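PDB 2A38: titin from Homo sapiens, which acts as a giant elastic scaffold of the muscle sarcomere, represented here by its N-terminal tandem of two immunoglobulin domains. Local coordinates for residues 22-27 against 62-67. Sequence-based numbering, arbitrary orientation.
With CD (cadmium ion), chain D.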
loop_
_atom_site.group_PDB
_atom_site.type_symbol
_atom_site.label_atom_id
_atom_site.label_comp_id
_atom_site.label_asym_id
_atom_site.label_seq_id
_atom_site.Cartn_x
_atom_site.Cartn_y
_atom_site.Cartn_z
ATOM N N THR A 22 -2.459 -4.725 8.459
ATOM C CA THR A 22 -1.842 -5.777 9.256
ATOM C C THR A 22 -2.816 -6.938 9.413
ATOM O O THR A 22 -4.014 -6.732 9.605
ATOM C CB THR A 22 -1.442 -5.262 10.662
ATOM O OG1 THR A 22 -2.613 -4.834 11.370
ATOM C CG2 THR A 22 -0.480 -4.090 10.547
ATOM N N ALA A 23 -2.297 -8.158 9.309
ATOM C CA ALA A 23 -3.123 -9.356 9.452
ATOM C C ALA A 23 -2.667 -10.140 10.670
ATOM O O ALA A 23 -1.467 -10.323 10.894
ATOM C CB ALA A 23 -3.027 -10.234 8.205
ATOM N N THR A 24 -3.632 -10.598 11.457
ATOM C CA THR A 24 -3.312 -11.355 12.649
ATOM C C THR A 24 -4.153 -12.603 12.840
ATOM O O THR A 24 -5.387 -12.566 12.779
ATOM C CB THR A 24 -3.464 -10.500 13.916
ATOM O OG1 THR A 24 -2.803 -9.244 13.724
ATOM C CG2 THR A 24 -2.831 -11.211 15.108
ATOM N N PHE A 25 -3.451 -13.710 13.055
ATOM C CA PHE A 25 -4.049 -15.003 13.336
ATOM C C PHE A 25 -3.683 -15.234 14.798
ATOM O O PHE A 25 -2.533 -15.052 15.185
ATOM C CB PHE A 25 -3.420 -16.091 12.464
ATOM C CG PHE A 25 -4.071 -16.246 11.123
ATOM C CD1 PHE A 25 -3.329 -16.117 9.955
ATOM C CD2 PHE A 25 -5.432 -16.536 11.028
ATOM C CE1 PHE A 25 -3.935 -16.278 8.708
ATOM C CE2 PHE A 25 -6.049 -16.699 9.783
ATOM C CZ PHE A 25 -5.300 -16.570 8.623
ATOM N N GLU A 26 -4.660 -15.604 15.614
ATOM C CA GLU A 26 -4.409 -15.850 17.023
ATOM C C GLU A 26 -5.197 -17.079 17.461
ATOM O O GLU A 26 -6.271 -17.359 16.939
ATOM C CB GLU A 26 -4.826 -14.636 17.857
ATOM C CG GLU A 26 -4.583 -14.790 19.355
ATOM C CD GLU A 26 -5.873 -14.760 20.169
ATOM O OE1 GLU A 26 -6.813 -15.518 19.833
ATOM O OE2 GLU A 26 -5.947 -13.986 21.147
ATOM N N ALA A 27 -4.656 -17.815 18.421
ATOM C CA ALA A 27 -5.315 -19.005 18.908
ATOM C C ALA A 27 -4.900 -19.242 20.342
ATOM O O ALA A 27 -3.866 -18.763 20.777
ATOM C CB ALA A 27 -4.922 -20.194 18.057
ATOM N N ARG A 62 -1.148 -18.438 24.404
ATOM C CA ARG A 62 -1.675 -17.682 23.282
ATOM C C ARG A 62 -0.650 -17.663 22.149
ATOM O O ARG A 62 0.447 -17.142 22.311
ATOM C CB ARG A 62 -1.976 -16.252 23.714
ATOM C CG ARG A 62 -2.687 -15.419 22.659
ATOM C CD ARG A 62 -2.450 -13.930 22.884
ATOM N NE ARG A 62 -3.395 -13.096 22.146
ATOM C CZ ARG A 62 -3.343 -11.766 22.109
ATOM N NH1 ARG A 62 -2.385 -11.123 22.763
ATOM N NH2 ARG A 62 -4.258 -11.075 21.434
ATOM N N ALA A 63 -0.998 -18.252 21.011
ATOM C CA ALA A 63 -0.100 -18.265 19.861
ATOM C C ALA A 63 -0.581 -17.181 18.910
ATOM O O ALA A 63 -1.775 -17.068 18.643
ATOM C CB ALA A 63 -0.138 -19.613 19.164
ATOM N N LYS A 64 0.350 -16.387 18.400
ATOM C CA LYS A 64 0.007 -15.312 17.486
ATOM C C LYS A 64 0.979 -15.212 16.320
ATOM O O LYS A 64 2.184 -15.380 16.483
ATOM C CB LYS A 64 -0.040 -13.989 18.251
ATOM C CG LYS A 64 -0.230 -12.760 17.378
ATOM C CD LYS A 64 -0.683 -11.565 18.202
ATOM C CE LYS A 64 -2.044 -11.847 18.818
ATOM N NZ LYS A 64 -2.660 -10.639 19.428
ATOM N N LEU A 65 0.425 -14.960 15.139
ATOM C CA LEU A 65 1.202 -14.802 13.919
ATOM C C LEU A 65 0.740 -13.495 13.291
ATOM O O LEU A 65 -0.413 -13.370 12.889
ATOM C CB LEU A 65 0.946 -15.958 12.951
ATOM C CG LEU A 65 1.786 -15.921 11.673
ATOM C CD1 LEU A 65 1.919 -17.318 11.106
ATOM C CD2 LEU A 65 1.154 -14.982 10.664
ATOM N N THR A 66 1.635 -12.521 13.212
ATOM C CA THR A 66 1.277 -11.229 12.647
ATOM C C THR A 66 2.091 -10.865 11.420
ATOM O O THR A 66 3.314 -10.984 11.418
ATOM C CB THR A 66 1.456 -10.098 13.683
ATOM O OG1 THR A 66 0.570 -10.317 14.790
ATOM C CG2 THR A 66 1.149 -8.742 13.056
ATOM N N ILE A 67 1.396 -10.436 10.373
ATOM C CA ILE A 67 2.052 -9.998 9.151
ATOM C C ILE A 67 1.826 -8.491 9.119
ATOM O O ILE A 67 0.691 -8.040 8.976
ATOM C CB ILE A 67 1.423 -10.626 7.898
ATOM C CG1 ILE A 67 1.450 -12.152 8.011
ATOM C CG2 ILE A 67 2.188 -10.179 6.660
ATOM C CD1 ILE A 67 0.839 -12.868 6.829
HETATM CD CD CD D . -7.314 -14.027 22.826
HETATM O O HOH W 1 -8.680 -14.884 21.181
#
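With CG anti to the backbone N (chi1 -179°) and a bend at chi2, Glu26 carries its carboxylate above its own strand, where the extended chain of Arg62 crosses it at about a right angle. Arg62 NE donates to Glu26 OE2 at 2.9 Å, reaching the anti side of the carboxylate, while NH2 adds a weak, bent bond to the same oxygen. The two planes stand 76° apart, so this salt bridge rests on one shared oxygen, and Glu26 OE2 also binds the cadmium ion, at 2.2 Å. A water and His28 are further ligands of the metal; Arg62 probably helps to orient the carboxylate and draws off part of its charge. Lys64 bends at chi3 (-63°), which lays Lys64 CE over the face of the Arg62 guanidinium and brings it 3.9 Å from Glu26 CG; Lys64 CD also lies 3.8 Å from Thr24 CG2. A serine in place of Lys64 would probably uncover this guanidinium face and leave Thr24 CG2 without its aliphatic neighbour. The branched residues Thr24 and Thr66 suit an extended strand, and Thr24 CG2, its methyl, lies 3.5 Å from Thr66 OG1. On the buried face alternate Ala23, Phe25 and Ala27 against Ile67, Leu65 and Ala63: Ala27 and Ala63 pair small with small, both touching Leu80 of the facing sheet, Ala23 sits beside the larger Ile67, and Phe25, Ala63 and Leu65 all pack on Trp39. Each pair on this face is joined by two backbone hydrogen bonds, as from Phe25 N to Leu65 O at 3.1 Å. Such antiparallel pairing of strands 23-32 and 62-67, central in their four-stranded sheet and packed on a core tryptophan, is the B-E pairing of an immunoglobulin I-set beta sandwich.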